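Local structure of beta-1,4-mannanase (3VUP) at residues A[55-59]-A[103-107]; A[158-164]-A[220-225]; A[289-295]-A[316-322]. The protein probably hydrolyses internal beta-1,4-linked mannosyl bonds of mannan as a TIM-barrel digestive enzyme of the sea hare Aplysia kurodai. All coordinates share one frame; numbering follows the deposited sequence. Where two conformers were deposited one is given.

Interaction 1: residues A[55-59]-A[103-107]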
loop_
_atom_site.group_PDB
_atom_site.type_symbol
_atom_site.label_atom_id
_atom_site.label_comp_id
_atom_site.label_asym_id
_atom_site.label_seq_id
_atom_site.Cartn_x
_atom_site.Cartn_y
_atom_site.Cartn_z
ATOM N N GLY A 55 3.220 8.149 -19.225
ATOM C CA GLY A 55 1.777 8.206 -19.094
ATOM C C GLY A 55 1.205 7.670 -17.792
ATOM O O GLY A 55 -0.008 7.483 -17.679
ATOM N N GLY A 56 2.060 7.434 -16.804
ATOM C CA GLY A 56 1.592 7.021 -15.497
ATOM C C GLY A 56 1.066 8.201 -14.710
ATOM O O GLY A 56 1.448 9.347 -14.962
ATOM N N ASN A 57 0.206 7.911 -13.737
ATOM C CA ASN A 57 -0.307 8.932 -12.830
ATOM C C ASN A 57 -0.125 8.580 -11.354
ATOM O O ASN A 57 -0.577 9.341 -10.505
ATOM C CB ASN A 57 -1.783 9.260 -13.112
ATOM C CG ASN A 57 -2.714 8.095 -12.842
ATOM O OD1 ASN A 57 -2.369 7.137 -12.140
ATOM N ND2 ASN A 57 -3.911 8.173 -13.396
ATOM N N SER A 58 0.524 7.455 -11.040
ATOM C CA SER A 58 0.550 6.897 -9.673
ATOM C C SER A 58 1.898 6.281 -9.343
ATOM O O SER A 58 2.388 5.484 -10.147
ATOM C CB SER A 58 -0.457 5.749 -9.561
ATOM O OG SER A 58 -1.790 6.200 -9.507
ATOM N N MET A 59 2.445 6.566 -8.163
ATOM C CA MET A 59 3.670 5.939 -7.672
ATOM C C MET A 59 3.459 5.442 -6.238
ATOM O O MET A 59 3.117 6.252 -5.372
ATOM C CB MET A 59 4.806 6.967 -7.680
ATOM C CG MET A 59 6.169 6.437 -7.258
ATOM S SD MET A 59 7.045 5.523 -8.537
ATOM C CE MET A 59 7.824 6.851 -9.457
ATOM N N ASN A 103 2.804 15.573 -12.105
ATOM C CA ASN A 103 1.429 15.079 -12.152
ATOM C C ASN A 103 1.330 13.606 -11.750
ATOM O O ASN A 103 0.671 12.794 -12.410
ATOM C CB ASN A 103 0.814 15.326 -13.528
ATOM C CG ASN A 103 0.523 16.787 -13.771
ATOM O OD1 ASN A 103 0.261 17.537 -12.834
ATOM N ND2 ASN A 103 0.553 17.201 -15.031
ATOM N N ILE A 104 1.991 13.275 -10.645
ATOM C CA ILE A 104 1.958 11.928 -10.098
ATOM C C ILE A 104 1.354 11.943 -8.696
ATOM O O ILE A 104 1.796 12.683 -7.821
ATOM C CB ILE A 104 3.375 11.313 -10.017
ATOM C CG1 ILE A 104 4.026 11.234 -11.398
ATOM C CG2 ILE A 104 3.335 9.944 -9.340
ATOM C CD1 ILE A 104 3.322 10.336 -12.377
ATOM N N LEU A 105 0.338 11.110 -8.504
ATOM C CA LEU A 105 -0.228 10.832 -7.191
ATOM C C LEU A 105 0.642 9.823 -6.449
ATOM O O LEU A 105 1.014 8.787 -7.000
ATOM C CB LEU A 105 -1.632 10.263 -7.340
ATOM C CG LEU A 105 -2.684 11.218 -7.903
ATOM C CD1 LEU A 105 -3.884 10.433 -8.400
ATOM C CD2 LEU A 105 -3.104 12.230 -6.852
ATOM N N VAL A 106 0.957 10.142 -5.201
ATOM C CA VAL A 106 1.872 9.348 -4.397
ATOM C C VAL A 106 1.123 8.508 -3.375
ATOM O O VAL A 106 0.196 8.997 -2.717
ATOM C CB VAL A 106 2.863 10.268 -3.674
ATOM C CG1 VAL A 106 3.856 9.471 -2.862
ATOM C CG2 VAL A 106 3.582 11.105 -4.667
ATOM N N PHE A 107 1.542 7.250 -3.252
ATOM C CA PHE A 107 0.988 6.325 -2.273
ATOM C C PHE A 107 2.119 5.813 -1.388
ATOM O O PHE A 107 2.726 4.792 -1.677
ATOM C CB PHE A 107 0.249 5.189 -2.995
ATOM C CG PHE A 107 -0.917 5.674 -3.811
ATOM C CD1 PHE A 107 -2.192 5.683 -3.283
ATOM C CD2 PHE A 107 -0.725 6.171 -5.089
ATOM C CE1 PHE A 107 -3.262 6.163 -4.024
ATOM C CE2 PHE A 107 -1.795 6.652 -5.836
ATOM C CZ PHE A 107 -3.063 6.646 -5.304
HETATM O O HOH W 1 1.260 12.079 -14.947
#

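Interaction 2: residues A[158-164]-A[220-225]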
loop_
_atom_site.group_PDB
_atom_site.type_symbol
_atom_site.label_atom_id
_atom_site.label_comp_id
_atom_site.label_asym_id
_atom_site.label_seq_id
_atom_site.Cartn_x
_atom_site.Cartn_y
_atom_site.Cartn_z
ATOM N N ASP A 158 -0.758 3.863 2.336
ATOM C CA ASP A 158 -0.797 2.407 2.418
ATOM C C ASP A 158 -0.137 2.046 3.752
ATOM O O ASP A 158 1.062 2.258 3.943
ATOM C CB ASP A 158 -0.045 1.814 1.224
ATOM C CG ASP A 158 0.060 0.291 1.252
ATOM O OD1 ASP A 158 -0.172 -0.328 2.313
ATOM O OD2 ASP A 158 0.432 -0.277 0.190
ATOM N N LEU A 159 -0.918 1.511 4.685
ATOM C CA LEU A 159 -0.389 1.260 6.023
ATOM C C LEU A 159 0.687 0.193 6.068
ATOM O O LEU A 159 1.598 0.265 6.882
ATOM C CB LEU A 159 -1.507 0.847 6.970
ATOM C CG LEU A 159 -2.630 1.856 7.148
ATOM C CD1 LEU A 159 -3.583 1.355 8.210
ATOM C CD2 LEU A 159 -2.096 3.232 7.512
ATOM N N MET A 160 0.561 -0.830 5.235
ATOM C CA MET A 160 1.461 -1.959 5.355
ATOM C C MET A 160 1.498 -2.812 4.118
ATOM O O MET A 160 0.463 -3.232 3.576
ATOM C CB MET A 160 1.073 -2.836 6.543
ATOM C CG MET A 160 2.025 -4.013 6.785
ATOM S SD MET A 160 1.697 -4.908 8.313
ATOM C CE MET A 160 3.139 -4.460 9.262
ATOM N N ASN A 161 2.717 -3.103 3.694
ATOM C CA ASN A 161 2.931 -4.085 2.659
ATOM C C ASN A 161 2.866 -5.510 3.188
ATOM O O ASN A 161 3.677 -5.905 4.030
ATOM C CB ASN A 161 4.289 -3.886 2.014
ATOM C CG ASN A 161 4.471 -4.807 0.850
ATOM O OD1 ASN A 161 3.786 -4.661 -0.159
ATOM N ND2 ASN A 161 5.339 -5.802 0.990
ATOM N N GLU A 162 1.897 -6.265 2.680
ATOM C CA GLU A 162 1.803 -7.714 2.875
ATOM C C GLU A 162 1.906 -8.179 4.336
ATOM O O GLU A 162 2.831 -8.913 4.695
ATOM C CB GLU A 162 2.835 -8.423 1.993
ATOM C CG GLU A 162 2.635 -8.037 0.524
ATOM C CD GLU A 162 3.445 -8.846 -0.474
ATOM O OE1 GLU A 162 4.381 -9.577 -0.071
ATOM O OE2 GLU A 162 3.140 -8.734 -1.692
ATOM N N PRO A 163 0.930 -7.788 5.176
ATOM C CA PRO A 163 0.899 -8.289 6.560
ATOM C C PRO A 163 1.010 -9.816 6.604
ATOM O O PRO A 163 1.554 -10.379 7.556
ATOM C CB PRO A 163 -0.484 -7.854 7.059
ATOM C CG PRO A 163 -0.884 -6.717 6.168
ATOM C CD PRO A 163 -0.260 -6.984 4.843
ATOM N N GLU A 164 0.501 -10.472 5.567
ATOM C CA GLU A 164 0.428 -11.926 5.532
ATOM C C GLU A 164 1.783 -12.619 5.540
ATOM O O GLU A 164 1.858 -13.810 5.825
ATOM C CB GLU A 164 -0.411 -12.387 4.344
ATOM C CG GLU A 164 -1.810 -11.790 4.340
ATOM C CD GLU A 164 -1.911 -10.420 3.668
ATOM O OE1 GLU A 164 -0.921 -9.943 3.064
ATOM O OE2 GLU A 164 -3.019 -9.834 3.744
ATOM N N VAL A 220 -6.974 5.800 2.775
ATOM C CA VAL A 220 -6.123 4.802 3.408
ATOM C C VAL A 220 -6.375 3.427 2.790
ATOM O O VAL A 220 -7.531 3.034 2.531
ATOM C CB VAL A 220 -6.357 4.754 4.945
ATOM C CG1 VAL A 220 -5.394 3.768 5.603
ATOM C CG2 VAL A 220 -6.173 6.136 5.543
ATOM N N THR A 221 -5.283 2.701 2.559
ATOM C CA THR A 221 -5.341 1.344 2.031
ATOM C C THR A 221 -4.268 0.493 2.733
ATOM O O THR A 221 -3.591 0.958 3.655
ATOM C CB THR A 221 -5.137 1.342 0.492
ATOM O OG1 THR A 221 -5.429 0.047 -0.050
ATOM C CG2 THR A 221 -3.720 1.727 0.126
ATOM N N MET A 222 -4.123 -0.745 2.269
ATOM C CA MET A 222 -3.124 -1.687 2.750
ATOM C C MET A 222 -2.983 -2.719 1.636
ATOM O O MET A 222 -3.978 -3.132 1.038
ATOM C CB MET A 222 -3.572 -2.292 4.087
ATOM C CG MET A 222 -2.726 -3.441 4.615
ATOM S SD MET A 222 -3.160 -5.023 3.839
ATOM C CE MET A 222 -4.913 -5.068 4.201
ATOM N N GLY A 223 -1.752 -3.122 1.333
ATOM C CA GLY A 223 -1.502 -4.020 0.218
ATOM C C GLY A 223 -1.382 -5.483 0.618
ATOM O O GLY A 223 -0.384 -5.888 1.221
ATOM N N VAL A 224 -2.397 -6.279 0.300
ATOM C CA VAL A 224 -2.350 -7.698 0.641
ATOM C C VAL A 224 -1.481 -8.464 -0.346
ATOM O O VAL A 224 -1.393 -8.122 -1.526
ATOM C CB VAL A 224 -3.755 -8.349 0.720
ATOM C CG1 VAL A 224 -4.609 -7.645 1.771
ATOM C CG2 VAL A 224 -4.464 -8.372 -0.633
ATOM N N TRP A 225 -0.854 -9.532 0.124
ATOM C CA TRP A 225 0.037 -10.306 -0.733
ATOM C C TRP A 225 -0.697 -11.063 -1.827
ATOM O O TRP A 225 -0.123 -11.390 -2.864
ATOM C CB TRP A 225 0.915 -11.230 0.116
ATOM C CG TRP A 225 0.679 -12.719 -0.001
ATOM C CD1 TRP A 225 1.512 -13.618 -0.607
ATOM C CD2 TRP A 225 -0.412 -13.495 0.540
ATOM N NE1 TRP A 225 1.012 -14.891 -0.492
ATOM C CE2 TRP A 225 -0.166 -14.843 0.205
ATOM C CE3 TRP A 225 -1.583 -13.184 1.248
ATOM C CZ2 TRP A 225 -1.039 -15.875 0.554
ATOM C CZ3 TRP A 225 -2.451 -14.219 1.592
ATOM C CH2 TRP A 225 -2.169 -15.544 1.248
HETATM O O HOH W 2 2.596 -10.978 -3.223
#

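Interaction 3: residues A[289-295]-A[316-322]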
loop_
_atom_site.group_PDB
_atom_site.type_symbol
_atom_site.label_atom_id
_atom_site.label_comp_id
_atom_site.label_asym_id
_atom_site.label_seq_id
_atom_site.Cartn_x
_atom_site.Cartn_y
_atom_site.Cartn_z
ATOM N N ILE A 289 -10.827 -1.660 -6.020
ATOM C CA ILE A 289 -9.750 -2.627 -5.847
ATOM C C ILE A 289 -8.618 -2.280 -6.811
ATOM O O ILE A 289 -8.775 -2.376 -8.034
ATOM C CB ILE A 289 -10.220 -4.062 -6.146
ATOM C CG1 ILE A 289 -11.382 -4.472 -5.233
ATOM C CG2 ILE A 289 -9.052 -5.037 -6.042
ATOM C CD1 ILE A 289 -12.082 -5.743 -5.696
ATOM N N VAL A 290 -7.480 -1.880 -6.254
ATOM C CA VAL A 290 -6.281 -1.634 -7.043
ATOM C C VAL A 290 -5.456 -2.915 -7.103
ATOM O O VAL A 290 -5.271 -3.568 -6.080
ATOM C CB VAL A 290 -5.450 -0.499 -6.412
ATOM C CG1 VAL A 290 -4.079 -0.354 -7.084
ATOM C CG2 VAL A 290 -6.224 0.804 -6.485
ATOM N N VAL A 291 -4.988 -3.300 -8.290
ATOM C CA VAL A 291 -4.005 -4.367 -8.394
ATOM C C VAL A 291 -2.643 -3.681 -8.270
ATOM O O VAL A 291 -2.119 -3.104 -9.231
ATOM C CB VAL A 291 -4.154 -5.178 -9.693
ATOM C CG1 VAL A 291 -3.123 -6.291 -9.728
ATOM C CG2 VAL A 291 -5.560 -5.754 -9.792
ATOM N N GLY A 292 -2.118 -3.693 -7.047
ATOM C CA GLY A 292 -1.030 -2.822 -6.643
ATOM C C GLY A 292 0.384 -3.363 -6.755
ATOM O O GLY A 292 1.325 -2.622 -6.472
ATOM N N GLU A 293 0.536 -4.627 -7.154
ATOM C CA GLU A 293 1.836 -5.186 -7.548
ATOM C C GLU A 293 1.608 -6.308 -8.534
ATOM O O GLU A 293 0.698 -7.114 -8.344
ATOM C CB GLU A 293 2.599 -5.800 -6.375
ATOM C CG GLU A 293 3.160 -4.857 -5.339
ATOM C CD GLU A 293 4.002 -5.576 -4.299
ATOM O OE1 GLU A 293 4.414 -6.740 -4.545
ATOM O OE2 GLU A 293 4.261 -4.963 -3.238
ATOM N N PHE A 294 2.478 -6.372 -9.541
ATOM C CA PHE A 294 2.562 -7.473 -10.488
ATOM C C PHE A 294 3.765 -7.207 -11.380
ATOM O O PHE A 294 4.227 -6.064 -11.470
ATOM C CB PHE A 294 1.292 -7.590 -11.348
ATOM C CG PHE A 294 0.979 -6.364 -12.177
ATOM C CD1 PHE A 294 1.423 -6.244 -13.489
ATOM C CD2 PHE A 294 0.209 -5.339 -11.647
ATOM C CE1 PHE A 294 1.115 -5.128 -14.245
ATOM C CE2 PHE A 294 -0.108 -4.219 -12.398
ATOM C CZ PHE A 294 0.347 -4.113 -13.704
ATOM N N TRP A 295 4.269 -8.248 -12.037
ATOM C CA TRP A 295 5.299 -8.064 -13.051
ATOM C C TRP A 295 5.330 -9.236 -14.015
ATOM O O TRP A 295 4.794 -10.306 -13.729
ATOM C CB TRP A 295 6.690 -7.772 -12.473
ATOM C CG TRP A 295 7.303 -8.806 -11.571
ATOM C CD1 TRP A 295 6.793 -10.015 -11.182
ATOM C CD2 TRP A 295 8.580 -8.689 -10.951
ATOM N NE1 TRP A 295 7.680 -10.644 -10.332
ATOM C CE2 TRP A 295 8.777 -9.839 -10.168
ATOM C CE3 TRP A 295 9.560 -7.698 -10.956
ATOM C CZ2 TRP A 295 9.942 -10.040 -9.425
ATOM C CZ3 TRP A 295 10.708 -7.893 -10.221
ATOM C CH2 TRP A 295 10.888 -9.051 -9.456
ATOM N N TYR A 316 -11.099 -3.493 -12.284
ATOM C CA TYR A 316 -10.238 -3.022 -11.212
ATOM C C TYR A 316 -10.068 -1.510 -11.314
ATOM O O TYR A 316 -10.358 -0.901 -12.343
ATOM C CB TYR A 316 -8.891 -3.743 -11.245
ATOM C CG TYR A 316 -9.019 -5.253 -11.106
ATOM C CD1 TYR A 316 -9.266 -5.837 -9.866
ATOM C CD2 TYR A 316 -8.918 -6.094 -12.213
ATOM C CE1 TYR A 316 -9.396 -7.203 -9.735
ATOM C CE2 TYR A 316 -9.039 -7.470 -12.084
ATOM C CZ TYR A 316 -9.281 -8.015 -10.841
ATOM O OH TYR A 316 -9.413 -9.378 -10.693
ATOM N N ALA A 317 -9.586 -0.915 -10.232
ATOM C CA ALA A 317 -9.528 0.537 -10.100
ATOM C C ALA A 317 -8.150 1.128 -10.381
ATOM O O ALA A 317 -8.006 2.342 -10.517
ATOM C CB ALA A 317 -9.990 0.940 -8.708
ATOM N N GLY A 318 -7.140 0.276 -10.470
ATOM C CA GLY A 318 -5.792 0.728 -10.729
ATOM C C GLY A 318 -4.850 -0.435 -10.944
ATOM O O GLY A 318 -5.187 -1.579 -10.625
ATOM N N ALA A 319 -3.673 -0.128 -11.482
ATOM C CA ALA A 319 -2.646 -1.112 -11.795
ATOM C C ALA A 319 -1.297 -0.479 -11.512
ATOM O O ALA A 319 -0.929 0.517 -12.147
ATOM C CB ALA A 319 -2.719 -1.506 -13.269
ATOM N N TRP A 320 -0.568 -1.061 -10.559
ATOM C CA TRP A 320 0.785 -0.616 -10.230
ATOM C C TRP A 320 1.736 -1.798 -10.381
ATOM O O TRP A 320 1.670 -2.762 -9.604
ATOM C CB TRP A 320 0.888 -0.082 -8.793
ATOM C CG TRP A 320 -0.065 1.017 -8.439
ATOM C CD1 TRP A 320 -0.576 1.964 -9.265
ATOM C CD2 TRP A 320 -0.619 1.277 -7.145
ATOM N NE1 TRP A 320 -1.419 2.799 -8.567
ATOM C CE2 TRP A 320 -1.458 2.400 -7.261
ATOM C CE3 TRP A 320 -0.478 0.672 -5.901
ATOM C CZ2 TRP A 320 -2.157 2.923 -6.174
ATOM C CZ3 TRP A 320 -1.177 1.188 -4.827
ATOM C CH2 TRP A 320 -2.001 2.303 -4.966
ATOM N N SER A 321 2.621 -1.734 -11.373
ATOM C CA SER A 321 3.597 -2.800 -11.565
ATOM C C SER A 321 4.721 -2.719 -10.518
ATOM O O SER A 321 4.903 -1.689 -9.850
ATOM C CB SER A 321 4.155 -2.765 -12.988
ATOM O OG SER A 321 4.685 -1.489 -13.292
ATOM N N TRP A 322 5.467 -3.812 -10.376
ATOM C CA TRP A 322 6.476 -3.938 -9.326
ATOM C C TRP A 322 7.911 -3.618 -9.766
ATOM O O TRP A 322 8.461 -4.274 -10.649
ATOM C CB TRP A 322 6.432 -5.358 -8.729
ATOM C CG TRP A 322 7.514 -5.554 -7.718
ATOM C CD1 TRP A 322 8.612 -6.355 -7.842
ATOM C CD2 TRP A 322 7.647 -4.876 -6.459
ATOM N NE1 TRP A 322 9.416 -6.228 -6.730
ATOM C CE2 TRP A 322 8.845 -5.332 -5.865
ATOM C CE3 TRP A 322 6.862 -3.944 -5.769
ATOM C CZ2 TRP A 322 9.282 -4.885 -4.615
ATOM C CZ3 TRP A 322 7.300 -3.495 -4.522
ATOM C CH2 TRP A 322 8.501 -3.968 -3.961
#

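Interaction 1: residues A[55-59]-A[103-107]
Ile104 packs against Met59 and Gly56 where two neighbouring barrel strands begin. From CB two branches set out. CG2 takes the place opposite the backbone N and lies 3.7 Å from both Met59 N and Met59 CB. CG1 swings to the side of its own backbone N (chi1 -60°) and carries the chain back along 55-59. CD1 at the tip rests 3.3 Å from Gly56 O. Phe48 and Leu51 of helix 36-53 touch the same isoleucine. With an alanine here, a gap is likely to open beside Met59 CB and the Phe48 and Leu51 side chains, and the Gly56 carbonyl would lose its apolar cover.

Ser58 pairs with Leu105 and Met59 with Val106 in parallel bridges. Leu105 N donates to Asn57 O at 2.8 Å, from above the carbonyl plane. Met59 N meets Leu105 O at 2.9 Å, nearly end-on to the carbonyl. Phe107 N closes on Met59 O at 2.8 Å. The Phe107 ring also has Met59 O near its plane at one edge. Before the strands begin, a water donates to both Gly56 O and Asn103 O, 2.7 Å from each. Asn57 turns from 103-107 and bonds Ser19, Phe17 and Ile347. The chemistry is therefore divided: main-chain bonds fix the strand register, while the Ile104 branches fill the space between the sheet and helix 36-53.

Interaction 2: residues A[158-164]-A[220-225]
Strands 158-161 and 220-224 run parallel, their axes 10° apart. Leu159 N donates to Thr221 O at 2.9 Å. Beyond it the register slips by one residue, a beta bulge. Leu159 takes helix-like backbone angles there. Gly223 N then reaches Met160 O at 3.2 Å, and Glu162 N binds Gly223 O at 2.7 Å, nearly in line with the carbonyl.

Asp158 sits beside the bulge. Its CG lies opposite the backbone N (chi1 176°), which carries the carboxylate toward Gly223. OD1 takes weak bonds from Gly223 N and Met160 N. OD2 is held by Arg60 and Gln260. On the side of helix 197-214, Leu159 CG meets Val220 CG1 at 3.7 Å. Met222 SD lies 3.6 Å from Pro163 CD, and its side chain also touches the loop residues Tyr240 and Phe256.

Past the strands, Glu164 bends at chi2 to bring OE1 to Trp225 N, 3.0 Å away. The N-H comes from above the carboxylate plane. Glu164 CB and CG lie against Trp225 CE3, and OE2 bonds Ser229 and Tyr240. Glu162 extends past Trp225 CB, its carboxylate 82° from the indole plane. Its OE2 bonds His262, and a water joins OE2 to Trp225 O.

The Asn161-Glu162-Pro163 run after the fourth barrel strand matches the acid/base site of clan A glycoside hydrolases, so Glu162 probably has that role. Asn161 and Glu162 also bind a Tris molecule, probably from the crystallisation liquor, in the presumed active-site cleft. The chemistry implies that buried carboxylates, each with several partners, hold the bulged strand end that presents Glu162.

Interaction 3: residues A[289-295]-A[316-322]
Val291 and Ala319 pair across a beta-alpha-beta crossover, in which helix 304-313 joins the last two parallel strands of the barrel. Trp320 N bonds Val291 O in the carbonyl plane at 2.9 Å. Further along, Trp322 N donates to Phe294 O at 2.8 Å.

Side chains lie on two sides of the sheet. Inside the barrel, Val290 CG1 stands over the centre of the six-membered ring of Trp320, 3.6 Å from its centroid. On the helix side, Val291 CG2 covers one face of Tyr316, off toward the rim. Phe294 CG is wedged between its own backbone N and carbonyl carbon (chi1 60°). This folds the ring back so that Ser321 CA lies over its face, 4.1 Å from the centroid.

At the strand ends, the edge of Trp322 points at the face of Trp295 in a T-shaped pair, planes 76° apart. Glu293 runs alongside Trp322, with OE1 3.8 Å above the indole plane. OE1 bonds Tyr264. OE2 forms a salt bridge with Arg60 and bonds a Tris molecule.

Glu293, near the C-terminal end of the seventh strand, is probably the nucleophile, as in clan A glycoside hydrolases. The chemistry implies that apolar ring packing braces the strands, while aromatic and polar neighbours position this carboxylate.

All three contacts join neighbouring strands of one closed eight-stranded parallel barrel. They follow in series along the chain: interaction 1 pairs the second and third strands, interaction 2 the fourth and fifth, interaction 3 the seventh and eighth. Centres of interactions 1 and 2 lie about 18 Å apart; the centre of interaction 3 is about 13 Å from each. Interaction 1 meets interaction 3 inside the barrel, where Ser58 CB lies 3.3 Å from Trp320 NE1. Interactions 2 and 3 meet with Glu162 OE2 3.7 Å from Glu293 OE1. Thus 55-59 and 103-107 lie at the barrel's N-terminal end, while the other two bring the probable catalytic glutamates together at its C-terminal end.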